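Local coordinates for protein scyllo-inosose 3-dehydrogenase (Thermotoga maritima, PDB 3IP1) that catalyses the NAD(+)-dependent, zinc-assisted oxidation of scyllo-inosose to 3-dehydro-scyllo-inosose, probably as a step in myo-inositol degradation, at residues G214-I219 / G237-I242; R7-W12 / G90-L95; I59-A64 / V102-G107; V296-E301 / K323-G328; I366-V371 / S388-T393. One frame throughout, in Å; residues are numbered along the deposited sequence.

In the fold
The five contacts spread over both halves of the subunit. Along the chain, contacts 2 and 3 cross, with their segments alternating; contacts 1, 4 and 5 then follow in series. Contact 3 lies in the GroES-like domain, as does segment 90-95 of contact 2, and their centres are about 23 Å apart. Contact 1 pairs two strands of the parallel Rossmann sheet. Contact 4, about 21 Å away between centres, packs a helix of the same domain on a strand at a subunit interface. Contact 5 returns the chain to the mixed sheet of contact 3 and touches it where Ala64 meets Thr393. It also lies near Glu98, a metal ligand, and near Arg250, which probably binds NAD.

Contact 1: residues G214-I219 / G237-I242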
# COMPACT_ATOMS: atom_id res chain seq x y z
N GLY A 214 -1.96 -1.90 -18.41
CA GLY A 214 -1.18 -1.03 -19.29
C GLY A 214 0.33 -1.08 -19.06
O GLY A 214 1.10 -0.66 -19.92
N ASP A 215 0.77 -1.58 -17.91
CA ASP A 215 2.20 -1.69 -17.59
C ASP A 215 2.89 -2.74 -18.42
O ASP A 215 2.24 -3.66 -18.90
CB ASP A 215 2.41 -2.04 -16.11
CG ASP A 215 2.20 -0.85 -15.17
OD1 ASP A 215 2.18 0.31 -15.63
OD2 ASP A 215 2.04 -1.09 -13.96
N ASN A 216 4.20 -2.59 -18.60
CA ASN A 216 5.03 -3.59 -19.29
C ASN A 216 5.73 -4.46 -18.26
O ASN A 216 6.09 -3.97 -17.16
CB ASN A 216 6.09 -2.92 -20.16
CG ASN A 216 5.51 -2.08 -21.28
OD1 ASN A 216 4.48 -2.42 -21.85
ND2 ASN A 216 6.19 -0.98 -21.60
N VAL A 217 5.93 -5.72 -18.61
CA VAL A 217 6.66 -6.63 -17.73
C VAL A 217 7.71 -7.40 -18.52
O VAL A 217 7.52 -7.67 -19.70
CB VAL A 217 5.71 -7.63 -16.97
CG1 VAL A 217 4.65 -6.86 -16.14
CG2 VAL A 217 5.06 -8.59 -17.93
N VAL A 218 8.81 -7.74 -17.85
CA VAL A 218 9.90 -8.53 -18.43
C VAL A 218 10.18 -9.74 -17.54
O VAL A 218 10.46 -9.60 -16.35
CB VAL A 218 11.20 -7.67 -18.59
CG1 VAL A 218 12.39 -8.54 -18.99
CG2 VAL A 218 10.97 -6.53 -19.61
N ILE A 219 10.11 -10.92 -18.13
CA ILE A 219 10.40 -12.16 -17.40
C ILE A 219 11.67 -12.82 -17.94
O ILE A 219 11.78 -13.12 -19.14
CB ILE A 219 9.20 -13.16 -17.47
CG1 ILE A 219 7.97 -12.55 -16.79
CG2 ILE A 219 9.56 -14.48 -16.82
CD1 ILE A 219 6.70 -12.92 -17.42
N GLY A 237 -3.28 -7.72 -17.20
CA GLY A 237 -3.44 -6.52 -18.03
C GLY A 237 -2.15 -5.87 -18.51
O GLY A 237 -2.15 -4.70 -18.92
N ALA A 238 -1.05 -6.62 -18.44
CA ALA A 238 0.23 -6.13 -18.97
C ALA A 238 0.09 -5.84 -20.45
O ALA A 238 -0.30 -6.71 -21.24
CB ALA A 238 1.35 -7.14 -18.75
N SER A 239 0.41 -4.59 -20.79
CA SER A 239 0.36 -4.13 -22.17
C SER A 239 1.32 -4.95 -23.05
O SER A 239 0.92 -5.48 -24.09
CB SER A 239 0.67 -2.62 -22.19
OG SER A 239 1.15 -2.20 -23.44
N LYS A 240 2.56 -5.09 -22.58
CA LYS A 240 3.55 -5.95 -23.22
C LYS A 240 4.21 -6.91 -22.22
O LYS A 240 4.74 -6.48 -21.18
CB LYS A 240 4.63 -5.12 -23.90
CG LYS A 240 4.17 -4.47 -25.20
CD LYS A 240 4.92 -3.18 -25.40
CE LYS A 240 4.49 -2.50 -26.70
NZ LYS A 240 5.10 -1.15 -26.73
N VAL A 241 4.16 -8.20 -22.55
CA VAL A 241 4.84 -9.24 -21.79
C VAL A 241 6.00 -9.76 -22.64
O VAL A 241 5.80 -10.30 -23.74
CB VAL A 241 3.89 -10.40 -21.37
CG1 VAL A 241 4.64 -11.49 -20.63
CG2 VAL A 241 2.72 -9.88 -20.53
N ILE A 242 7.21 -9.57 -22.12
CA ILE A 242 8.45 -9.96 -22.78
C ILE A 242 9.18 -11.01 -21.95
O ILE A 242 9.46 -10.79 -20.74
CB ILE A 242 9.36 -8.73 -22.98
CG1 ILE A 242 8.63 -7.68 -23.81
CG2 ILE A 242 10.69 -9.13 -23.63
CD1 ILE A 242 9.23 -6.29 -23.67
O HOH W 1 5.71 0.39 -24.08
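Val217 has CG1 anti to its carbonyl carbon (chi1 -57°), which puts CG2 in the crowded position between backbone N and C and turns it to Val241. In Val241, CG1 is the branch anti to the backbone N (chi1 177°) and CG2 sits beside that N. The two valines lie side by side and point the same way. Their CG2 methyls meet at 3.7 Å. Further along this face, Ile219 CD1 reaches Val241 CG1.

The backbones run parallel. Val217 sends its N-H to Lys240 O at 2.9 Å, nearly along the C=O axis. Val217 O takes the N-H of Ile242. Ile219 N donates to Ile242 O at 2.7 Å, and the pairing runs on to Ser244. Before the strands, Gly214 N bonds to Gly237 O at 2.9 Å. Gly237 ends the preceding helix in a Schellman motif, so this bond ties the helix exit to the start of the other strand.

On the other face, Asn216 and Lys240 extend in the same direction. Asn216 OD1 lies 3.4 Å from Lys240 CB. One water accepts from both Asn216 ND2 and Lys240 NZ. These groups also bond to Gly282 O and Tyr277 O, respectively.

The two strands and helix 224-235 between them make a beta-alpha-beta unit of the Rossmann domain. That helix packs on the face of Ile219 and Val241, while helix 270-277 touches Val218 and Ile242 on the other. Strand 216-220 is also flanked by strand 285-288, and strand 240-244 by strand 261-263.

Contact 2: residues R7-W12 / G90-L95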
# COMPACT_ATOMS: atom_id res chain seq x y z
N ARG A 7 9.88 -43.26 -3.56
CA ARG A 7 10.64 -42.81 -2.39
C ARG A 7 12.13 -42.59 -2.69
O ARG A 7 12.73 -43.32 -3.50
CB ARG A 7 10.47 -43.76 -1.21
CG ARG A 7 9.01 -44.05 -0.85
CD ARG A 7 8.88 -44.54 0.60
NE ARG A 7 8.72 -43.44 1.54
CZ ARG A 7 9.21 -43.43 2.78
NH1 ARG A 7 9.00 -42.38 3.55
NH2 ARG A 7 9.90 -44.45 3.23
N LEU A 8 12.70 -41.57 -2.05
CA LEU A 8 14.13 -41.28 -2.18
C LEU A 8 14.87 -41.72 -0.91
O LEU A 8 14.54 -41.30 0.18
CB LEU A 8 14.39 -39.79 -2.46
CG LEU A 8 15.81 -39.33 -2.85
CD1 LEU A 8 15.78 -38.10 -3.76
CD2 LEU A 8 16.73 -39.05 -1.64
N HIS A 9 15.90 -42.54 -1.09
CA HIS A 9 16.79 -42.92 -0.00
C HIS A 9 18.15 -42.31 -0.26
O HIS A 9 18.57 -42.20 -1.40
CB HIS A 9 16.90 -44.46 0.08
CG HIS A 9 15.61 -45.12 0.48
ND1 HIS A 9 15.38 -45.56 1.77
CD2 HIS A 9 14.48 -45.37 -0.22
CE1 HIS A 9 14.16 -46.06 1.84
NE2 HIS A 9 13.59 -45.96 0.65
N ALA A 10 18.83 -41.89 0.80
CA ALA A 10 20.18 -41.38 0.66
C ALA A 10 20.96 -41.69 1.92
O ALA A 10 20.37 -42.04 2.94
CB ALA A 10 20.16 -39.87 0.39
N LYS A 11 22.29 -41.56 1.83
CA LYS A 11 23.19 -41.72 2.97
C LYS A 11 23.42 -40.40 3.73
O LYS A 11 23.69 -39.37 3.12
CB LYS A 11 24.53 -42.30 2.47
CG LYS A 11 25.56 -42.62 3.56
CD LYS A 11 26.91 -42.94 2.95
CE LYS A 11 27.95 -43.30 4.04
NZ LYS A 11 29.26 -43.72 3.45
N TRP A 12 23.30 -40.44 5.06
CA TRP A 12 23.71 -39.32 5.89
C TRP A 12 25.24 -39.31 5.97
O TRP A 12 25.82 -40.05 6.78
CB TRP A 12 23.10 -39.42 7.30
CG TRP A 12 23.49 -38.24 8.17
CD1 TRP A 12 24.66 -38.07 8.86
CD2 TRP A 12 22.68 -37.09 8.48
NE1 TRP A 12 24.64 -36.88 9.55
CE2 TRP A 12 23.43 -36.26 9.34
CE3 TRP A 12 21.39 -36.69 8.11
CZ2 TRP A 12 22.94 -35.04 9.83
CZ3 TRP A 12 20.90 -35.48 8.58
CH2 TRP A 12 21.68 -34.67 9.45
N GLY A 90 14.44 -34.49 4.60
CA GLY A 90 14.34 -35.52 5.64
C GLY A 90 14.12 -36.88 4.97
O GLY A 90 13.00 -37.21 4.63
N PHE A 91 15.21 -37.63 4.76
CA PHE A 91 15.17 -38.91 4.02
C PHE A 91 15.20 -40.14 4.95
O PHE A 91 15.85 -40.11 6.00
CB PHE A 91 16.34 -38.99 3.02
CG PHE A 91 16.33 -37.88 1.97
CD1 PHE A 91 15.14 -37.45 1.38
CD2 PHE A 91 17.53 -37.30 1.55
CE1 PHE A 91 15.13 -36.45 0.43
CE2 PHE A 91 17.54 -36.30 0.58
CZ PHE A 91 16.34 -35.88 0.01
N PRO A 92 14.53 -41.24 4.55
CA PRO A 92 13.81 -41.44 3.28
C PRO A 92 12.47 -40.70 3.27
O PRO A 92 11.93 -40.40 4.34
CB PRO A 92 13.59 -42.95 3.22
CG PRO A 92 13.62 -43.40 4.66
CD PRO A 92 14.62 -42.49 5.34
N VAL A 93 11.96 -40.40 2.09
CA VAL A 93 10.69 -39.66 1.97
C VAL A 93 10.05 -40.01 0.64
O VAL A 93 10.75 -40.30 -0.34
CB VAL A 93 10.93 -38.11 2.07
CG1 VAL A 93 11.48 -37.53 0.74
CG2 VAL A 93 9.67 -37.38 2.51
N THR A 94 8.72 -40.01 0.61
CA THR A 94 7.99 -40.05 -0.66
C THR A 94 8.04 -38.69 -1.29
O THR A 94 7.66 -37.68 -0.66
CB THR A 94 6.52 -40.51 -0.47
OG1 THR A 94 6.51 -41.83 0.08
CG2 THR A 94 5.74 -40.50 -1.80
N LEU A 95 8.51 -38.65 -2.53
CA LEU A 95 8.62 -37.40 -3.26
C LEU A 95 7.28 -36.99 -3.88
O LEU A 95 6.32 -37.78 -3.88
CB LEU A 95 9.71 -37.51 -4.35
CG LEU A 95 11.15 -37.77 -3.90
CD1 LEU A 95 11.97 -38.11 -5.14
CD2 LEU A 95 11.76 -36.55 -3.15
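Arg7 crosses Thr94 at about a right angle. Its NE donates to Thr94 OG1 at 3.1 Å, with the oxygen near the guanidinium plane. The bend at chi3 (88°) sets one guanidinium face over Val93 N. NH1 forms a salt bridge with Asp158, which also accepts from Thr94 N. Replacing Arg7 by an alanine would probably cost Thr94 OG1 its NE donor, leave Asp158 without this charged partner and uncover the backbone at Val93.

Leu8 and Val93 form an antiparallel hydrogen-bonded pair, which joins short strand 93-94 to the N-terminal strand 3-12; strand 40-47 also pairs with the latter. Leu8 N meets Val93 O at 2.9 Å, while the return bond from Val93 N to Leu8 O is weak. Leu8 CD2 sits over the centre of the Phe91 ring, 3.4 Å from its centroid, in a CH-pi contact. Its CB meets Leu95 CD1 at 4.0 Å.

His9 turns a ring face to Pro92 CB, 3.7 Å from the ring centroid. NE2 is hydrogen-bonded to Glu45. Ala10 CB ends the contact at Phe91 CD2.

The contact thus divides by chemistry. Leu8, Phe91 and Leu95 form an apolar side against Met74 of helix 69-75. On the polar side Arg7 and Thr94 bond to each other and both to Asp158.

Contact 3: residues I59-A64 / V102-G107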
# COMPACT_ATOMS: atom_id res chain seq x y z
N ILE A 59 -7.22 -37.88 3.59
CA ILE A 59 -6.44 -38.74 2.72
C ILE A 59 -6.99 -38.48 1.34
O ILE A 59 -8.21 -38.47 1.13
CB ILE A 59 -6.61 -40.24 3.11
CG1 ILE A 59 -5.96 -40.50 4.48
CG2 ILE A 59 -5.99 -41.17 2.07
CD1 ILE A 59 -6.41 -41.83 5.13
N ILE A 60 -6.08 -38.28 0.40
CA ILE A 60 -6.39 -37.97 -0.97
C ILE A 60 -5.91 -39.10 -1.88
O ILE A 60 -4.79 -39.57 -1.75
CB ILE A 60 -5.69 -36.66 -1.39
CG1 ILE A 60 -6.15 -35.49 -0.50
CG2 ILE A 60 -5.91 -36.37 -2.88
CD1 ILE A 60 -5.20 -34.25 -0.55
N LYS A 61 -6.76 -39.54 -2.80
CA LYS A 61 -6.34 -40.48 -3.83
C LYS A 61 -5.73 -39.63 -4.92
O LYS A 61 -6.44 -38.83 -5.55
CB LYS A 61 -7.57 -41.23 -4.33
CG LYS A 61 -7.37 -42.24 -5.44
CD LYS A 61 -8.70 -43.02 -5.59
CE LYS A 61 -8.75 -43.88 -6.85
NZ LYS A 61 -7.51 -44.69 -7.02
N VAL A 62 -4.42 -39.77 -5.14
CA VAL A 62 -3.71 -38.90 -6.09
C VAL A 62 -4.15 -39.17 -7.53
O VAL A 62 -4.24 -40.32 -7.97
CB VAL A 62 -2.14 -39.02 -5.98
CG1 VAL A 62 -1.44 -38.03 -6.90
CG2 VAL A 62 -1.67 -38.85 -4.54
N LYS A 63 -4.43 -38.11 -8.26
CA LYS A 63 -4.68 -38.24 -9.69
C LYS A 63 -3.49 -37.81 -10.53
O LYS A 63 -3.18 -38.44 -11.53
CB LYS A 63 -5.91 -37.44 -10.07
CG LYS A 63 -7.21 -38.08 -9.66
CD LYS A 63 -7.74 -39.01 -10.75
CE LYS A 63 -7.57 -40.48 -10.35
NZ LYS A 63 -8.22 -41.42 -11.34
N ALA A 64 -2.82 -36.72 -10.14
CA ALA A 64 -1.69 -36.24 -10.92
C ALA A 64 -0.66 -35.61 -10.01
O ALA A 64 -1.00 -35.05 -8.97
CB ALA A 64 -2.16 -35.24 -12.00
N VAL A 102 -8.57 -36.81 -5.36
CA VAL A 102 -9.91 -36.75 -4.78
C VAL A 102 -9.87 -37.19 -3.32
O VAL A 102 -9.12 -38.11 -2.95
CB VAL A 102 -10.97 -37.53 -5.63
CG1 VAL A 102 -10.93 -37.07 -7.08
CG2 VAL A 102 -10.74 -39.01 -5.57
N VAL A 103 -10.66 -36.53 -2.48
CA VAL A 103 -10.76 -36.90 -1.08
C VAL A 103 -11.43 -38.27 -0.96
O VAL A 103 -12.50 -38.50 -1.51
CB VAL A 103 -11.51 -35.83 -0.23
CG1 VAL A 103 -11.49 -36.22 1.24
CG2 VAL A 103 -10.85 -34.44 -0.41
N VAL A 104 -10.77 -39.19 -0.26
CA VAL A 104 -11.35 -40.51 -0.02
C VAL A 104 -11.65 -40.75 1.45
O VAL A 104 -12.33 -41.69 1.80
CB VAL A 104 -10.52 -41.71 -0.60
CG1 VAL A 104 -10.46 -41.64 -2.12
CG2 VAL A 104 -9.12 -41.81 0.05
N GLU A 105 -11.12 -39.90 2.32
CA GLU A 105 -11.43 -39.96 3.71
C GLU A 105 -11.10 -38.61 4.35
O GLU A 105 -10.12 -37.99 3.99
CB GLU A 105 -10.64 -41.08 4.38
CG GLU A 105 -10.96 -41.23 5.85
CD GLU A 105 -10.52 -42.54 6.46
OE1 GLU A 105 -11.10 -42.91 7.52
OE2 GLU A 105 -9.61 -43.20 5.90
N ALA A 106 -11.93 -38.19 5.30
CA ALA A 106 -11.73 -36.94 6.05
C ALA A 106 -12.06 -37.16 7.53
O ALA A 106 -13.06 -37.79 7.86
CB ALA A 106 -12.62 -35.84 5.49
N GLY A 107 -11.22 -36.64 8.42
CA GLY A 107 -11.50 -36.65 9.85
C GLY A 107 -12.67 -35.75 10.20
O GLY A 107 -13.12 -34.97 9.35
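Ile59 meets two residues of the facing strand at once. Its O accepts the N-H of Val104 at 3.0 Å. The same Ile59 O takes a weak bond from Glu105 N at 3.5 Å. Ile59 N donates to Glu105 O at 2.9 Å. Two residues facing one make a classic beta bulge, and the register shifts by one here. Beyond it, Lys61 and Val102 form a regular antiparallel pair. Lys61 N bonds to Val102 O at 2.8 Å, and Val102 N returns a bond to Lys61 O.

The side chains follow the bulge. Val104 lies obliquely across both Ile59 and Lys61. Its CG1 is anti to the carbonyl carbon (chi1 -64°) and rests on Lys61 CB at 3.7 Å. Its CG2 turns to Ile59 CG2 at 3.8 Å. One valine therefore bridges two residues of the partner strand. Ile59 and Glu105 run side by side, and Ile59 CD1 ends 3.6 Å from Glu105 OE2. On the opposite face, Ile60 CG2 lies 3.7 Å from Val102 O.

Further out, Tyr164 of strand 164-168 packs on Lys61 and Val104, and Val165 and Val167 of the same strand pack on Ile60. Phe188 of helix 185-192 touches Val102. Ser100 faces both Lys63 and Ala64, which makes a second classic bulge in the same pair of strands of the GroES-like domain.

All the hydrogen bonds across the two segments join backbone atoms, and the touching side-chain atoms are largely hydrocarbon. The pairing therefore depends little on polar side-chain groups, even at the charged residues Lys61 and Glu105.

Contact 4: residues V296-E301 / K323-G328; sequences VWPQIE and KIPLTG
A helix of the Rossmann domain packs here on a short strand that builds a subunit interface, and Trp297 and Glu301 carry the contact. Trp297 has CG anti to the backbone N (chi1 -154°), which lays the indole against strand 324-326. Ile324 CG2 sits over one face, 3.3 Å from the centroid of the five-membered ring and 17° off its normal. This is a close CH-pi contact. Trp297 CB also meets the Pro325 ring at CD, 3.9 Å away.

One turn on, Glu301 reaches out with its chain extended beyond CG. Both carboxylate oxygens bind Thr327. OE2 takes the backbone N-H at 2.7 Å through its syn lone pair, and the bond is almost straight at 177°. OE1 takes the hydroxyl of OG1 at 2.7 Å, also on the syn side. OE2 has a further, weak donor in Trp297 NE1 at 2.9 Å, and it lies at the edge of the indole, in its plane.

Ile324 and Leu326 pair in an antiparallel ladder with a strand of a neighbouring subunit, so the sheet runs on across the interface. Lys323 of that neighbouring subunit bonds to Thr327 OG1, so the hydroxyl links the carboxylate to the other chain. With an alanine in place of Glu301, the Thr327 amide and hydroxyl would probably both lose their acceptor, and Trp297 NE1 its weak one.

Pro325 is the centre of an inverse gamma turn, marked by a weak bond from Leu326 N to Ile324 O at 3.0 Å. Phe331 of helix 328-333 packs on Trp297, Glu301 and Leu326.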
# COMPACT_ATOMS: atom_id res chain seq x y z
N VAL A 296 22.57 -12.08 -15.35
CA VAL A 296 21.58 -11.23 -16.01
C VAL A 296 21.38 -9.86 -15.35
O VAL A 296 20.72 -9.01 -15.91
CB VAL A 296 20.21 -11.92 -16.21
CG1 VAL A 296 20.31 -13.03 -17.26
CG2 VAL A 296 19.67 -12.45 -14.87
N TRP A 297 21.95 -9.67 -14.16
CA TRP A 297 21.73 -8.43 -13.42
C TRP A 297 22.21 -7.18 -14.16
O TRP A 297 21.48 -6.19 -14.19
CB TRP A 297 22.37 -8.48 -12.03
CG TRP A 297 21.70 -7.58 -11.08
CD1 TRP A 297 22.09 -6.32 -10.72
CD2 TRP A 297 20.47 -7.84 -10.37
NE1 TRP A 297 21.20 -5.79 -9.82
CE2 TRP A 297 20.19 -6.69 -9.59
CE3 TRP A 297 19.60 -8.93 -10.31
CZ2 TRP A 297 19.06 -6.61 -8.75
CZ3 TRP A 297 18.47 -8.85 -9.48
CH2 TRP A 297 18.22 -7.70 -8.72
N PRO A 298 23.44 -7.21 -14.73
CA PRO A 298 23.92 -6.02 -15.44
C PRO A 298 22.96 -5.59 -16.55
O PRO A 298 22.72 -4.38 -16.74
CB PRO A 298 25.27 -6.48 -16.02
CG PRO A 298 25.72 -7.56 -15.10
CD PRO A 298 24.48 -8.26 -14.65
N GLN A 299 22.42 -6.56 -17.28
CA GLN A 299 21.46 -6.25 -18.33
C GLN A 299 20.13 -5.70 -17.79
O GLN A 299 19.54 -4.82 -18.41
CB GLN A 299 21.19 -7.47 -19.17
CG GLN A 299 22.46 -8.12 -19.68
CD GLN A 299 22.16 -9.44 -20.31
OE1 GLN A 299 21.41 -9.52 -21.28
NE2 GLN A 299 22.72 -10.50 -19.74
N ILE A 300 19.66 -6.22 -16.67
CA ILE A 300 18.44 -5.71 -16.05
C ILE A 300 18.68 -4.28 -15.61
O ILE A 300 17.87 -3.39 -15.86
CB ILE A 300 18.01 -6.54 -14.80
CG1 ILE A 300 17.56 -7.95 -15.19
CG2 ILE A 300 16.86 -5.85 -14.04
CD1 ILE A 300 17.40 -8.90 -13.98
N GLU A 301 19.81 -4.07 -14.92
CA GLU A 301 20.19 -2.74 -14.48
C GLU A 301 20.36 -1.76 -15.64
O GLU A 301 20.08 -0.57 -15.50
CB GLU A 301 21.47 -2.80 -13.64
CG GLU A 301 21.24 -3.34 -12.23
CD GLU A 301 22.43 -3.08 -11.34
OE1 GLU A 301 23.47 -2.75 -11.93
OE2 GLU A 301 22.35 -3.19 -10.09
N LYS A 323 26.66 -14.20 -5.49
CA LYS A 323 26.36 -12.79 -5.22
C LYS A 323 25.88 -12.07 -6.47
O LYS A 323 26.28 -12.37 -7.59
CB LYS A 323 27.59 -12.02 -4.70
CG LYS A 323 28.28 -12.58 -3.47
CD LYS A 323 27.34 -12.65 -2.28
CE LYS A 323 28.10 -13.08 -1.03
NZ LYS A 323 27.17 -13.71 -0.06
N ILE A 324 25.02 -11.08 -6.25
CA ILE A 324 24.52 -10.24 -7.33
C ILE A 324 25.30 -8.92 -7.32
O ILE A 324 25.48 -8.30 -6.26
CB ILE A 324 23.01 -10.00 -7.14
CG1 ILE A 324 22.25 -11.33 -7.26
CG2 ILE A 324 22.49 -8.96 -8.11
CD1 ILE A 324 21.00 -11.36 -6.45
N PRO A 325 25.78 -8.48 -8.50
CA PRO A 325 26.52 -7.23 -8.59
C PRO A 325 25.57 -6.02 -8.69
O PRO A 325 25.37 -5.44 -9.77
CB PRO A 325 27.40 -7.43 -9.84
CG PRO A 325 26.59 -8.37 -10.72
CD PRO A 325 25.57 -9.07 -9.84
N LEU A 326 25.01 -5.65 -7.55
CA LEU A 326 24.06 -4.56 -7.40
C LEU A 326 24.73 -3.18 -7.44
O LEU A 326 25.63 -2.88 -6.68
CB LEU A 326 23.30 -4.72 -6.07
CG LEU A 326 22.39 -3.57 -5.62
CD1 LEU A 326 21.30 -3.32 -6.66
CD2 LEU A 326 21.78 -3.88 -4.24
N THR A 327 24.24 -2.34 -8.35
CA THR A 327 24.66 -0.96 -8.43
C THR A 327 23.56 -0.15 -7.75
O THR A 327 22.50 0.09 -8.35
CB THR A 327 24.77 -0.51 -9.90
OG1 THR A 327 25.46 -1.51 -10.66
CG2 THR A 327 25.47 0.86 -10.03
N GLY A 328 23.80 0.28 -6.52
CA GLY A 328 22.83 1.05 -5.74
C GLY A 328 22.26 2.23 -6.51
O GLY A 328 21.04 2.47 -6.51
O HOH W 2 25.46 -4.83 -12.13

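Contact 5: residues I366-V371 / S388-T393; sequences IISKTV and SLVKVT
Ser368, just ahead of Lys369, reaches toward the backbone at Val390. Its CB lies 3.5 Å from Lys391 O, the same oxygen that accepts Ser368 N at 2.8 Å in the carbonyl plane. From CB the side chain turns anti to its carbonyl carbon (chi1 -47°). This brings OG in front of two successive amides. Val390 N donates to OG at 2.9 Å, and Lys391 N adds a weak bond at 3.4 Å. OG also lies 3.5 Å from Val390 CB. OG thus grips two successive backbone amides just before strand 392-395.

Beyond it the two segments pair as parallel strands. Thr393 N bonds to Lys369 O at 3.0 Å, and Val371 N bonds to Thr393 O at the same length. Ile367 crosses Thr393 at about a right angle, with CG2 3.7 Å from OG1. Val371 CG2 meets Val392 CG1 across the other face.

Lys391 bends at chi2 and chi3 and carries NZ to a salt bridge with Glu98, a ligand of the first zinc site, where this crystal holds cadmium.

Strands 369-371 and 392-395 belong to a beta-alpha-beta unit with helix 376-382 between them, and strand 57-66 flanks strand 392-395. Val390 packs on helix 248-257, Ile366 on helix 224-235, and Ile367, Thr370 and Thr393 on Leu189 of helix 185-192.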
# COMPACT_ATOMS: atom_id res chain seq x y z
N ILE A 366 1.70 -26.44 -20.75
CA ILE A 366 3.13 -26.63 -20.48
C ILE A 366 3.52 -28.08 -20.19
O ILE A 366 4.71 -28.40 -20.13
CB ILE A 366 3.66 -25.68 -19.36
CG1 ILE A 366 3.28 -26.21 -17.97
CG2 ILE A 366 3.22 -24.22 -19.64
CD1 ILE A 366 4.13 -25.62 -16.84
N ILE A 367 2.53 -28.95 -20.01
CA ILE A 367 2.82 -30.36 -19.75
C ILE A 367 3.34 -31.00 -21.04
O ILE A 367 2.61 -31.08 -22.02
CB ILE A 367 1.60 -31.11 -19.16
CG1 ILE A 367 1.20 -30.49 -17.81
CG2 ILE A 367 1.90 -32.61 -19.00
CD1 ILE A 367 -0.16 -30.94 -17.28
N SER A 368 4.60 -31.42 -21.03
CA SER A 368 5.21 -32.05 -22.19
C SER A 368 4.79 -33.51 -22.33
O SER A 368 4.63 -34.00 -23.44
CB SER A 368 6.73 -31.94 -22.14
OG SER A 368 7.11 -30.61 -21.82
N LYS A 369 4.58 -34.18 -21.20
CA LYS A 369 4.32 -35.61 -21.20
C LYS A 369 3.71 -36.06 -19.86
O LYS A 369 4.09 -35.55 -18.80
CB LYS A 369 5.64 -36.34 -21.44
CG LYS A 369 5.56 -37.84 -21.54
CD LYS A 369 6.96 -38.40 -21.60
CE LYS A 369 7.23 -39.03 -22.95
NZ LYS A 369 7.06 -40.51 -22.82
N THR A 370 2.77 -37.00 -19.92
CA THR A 370 2.27 -37.65 -18.72
C THR A 370 2.75 -39.09 -18.70
O THR A 370 2.87 -39.71 -19.75
CB THR A 370 0.73 -37.57 -18.59
OG1 THR A 370 0.13 -38.11 -19.76
CG2 THR A 370 0.26 -36.14 -18.43
N VAL A 371 3.03 -39.61 -17.51
CA VAL A 371 3.65 -40.92 -17.36
C VAL A 371 3.04 -41.61 -16.14
O VAL A 371 2.36 -40.97 -15.32
CB VAL A 371 5.21 -40.80 -17.18
CG1 VAL A 371 5.85 -40.02 -18.32
CG2 VAL A 371 5.56 -40.13 -15.84
N SER A 388 14.37 -30.82 -23.44
CA SER A 388 13.17 -30.68 -24.27
C SER A 388 11.88 -30.83 -23.45
O SER A 388 10.82 -30.30 -23.83
CB SER A 388 13.20 -31.70 -25.40
OG SER A 388 13.10 -33.02 -24.89
N LEU A 389 11.97 -31.54 -22.33
CA LEU A 389 10.84 -31.74 -21.42
C LEU A 389 10.64 -30.56 -20.45
O LEU A 389 11.41 -30.40 -19.50
CB LEU A 389 11.00 -33.06 -20.66
CG LEU A 389 11.23 -34.32 -21.51
CD1 LEU A 389 11.78 -35.46 -20.65
CD2 LEU A 389 9.98 -34.75 -22.28
N VAL A 390 9.62 -29.74 -20.70
CA VAL A 390 9.33 -28.57 -19.83
C VAL A 390 8.75 -29.00 -18.48
O VAL A 390 9.21 -28.56 -17.41
CB VAL A 390 8.36 -27.56 -20.53
CG1 VAL A 390 8.14 -26.31 -19.68
CG2 VAL A 390 8.90 -27.17 -21.88
N LYS A 391 7.74 -29.86 -18.55
CA LYS A 391 7.08 -30.38 -17.37
C LYS A 391 6.59 -31.78 -17.68
O LYS A 391 5.92 -32.02 -18.69
CB LYS A 391 5.92 -29.46 -16.95
CG LYS A 391 4.95 -30.02 -15.89
CD LYS A 391 5.55 -30.14 -14.49
CE LYS A 391 5.95 -28.77 -13.97
NZ LYS A 391 6.67 -28.89 -12.68
N VAL A 392 6.93 -32.70 -16.76
CA VAL A 392 6.54 -34.10 -16.83
C VAL A 392 5.65 -34.36 -15.63
O VAL A 392 6.01 -34.00 -14.52
CB VAL A 392 7.78 -35.03 -16.78
CG1 VAL A 392 7.37 -36.50 -16.54
CG2 VAL A 392 8.59 -34.89 -18.06
N THR A 393 4.51 -35.00 -15.87
CA THR A 393 3.49 -35.18 -14.83
C THR A 393 3.03 -36.63 -14.70
O THR A 393 2.59 -37.24 -15.68
CB THR A 393 2.24 -34.30 -15.16
OG1 THR A 393 2.66 -32.94 -15.38
CG2 THR A 393 1.21 -34.35 -14.05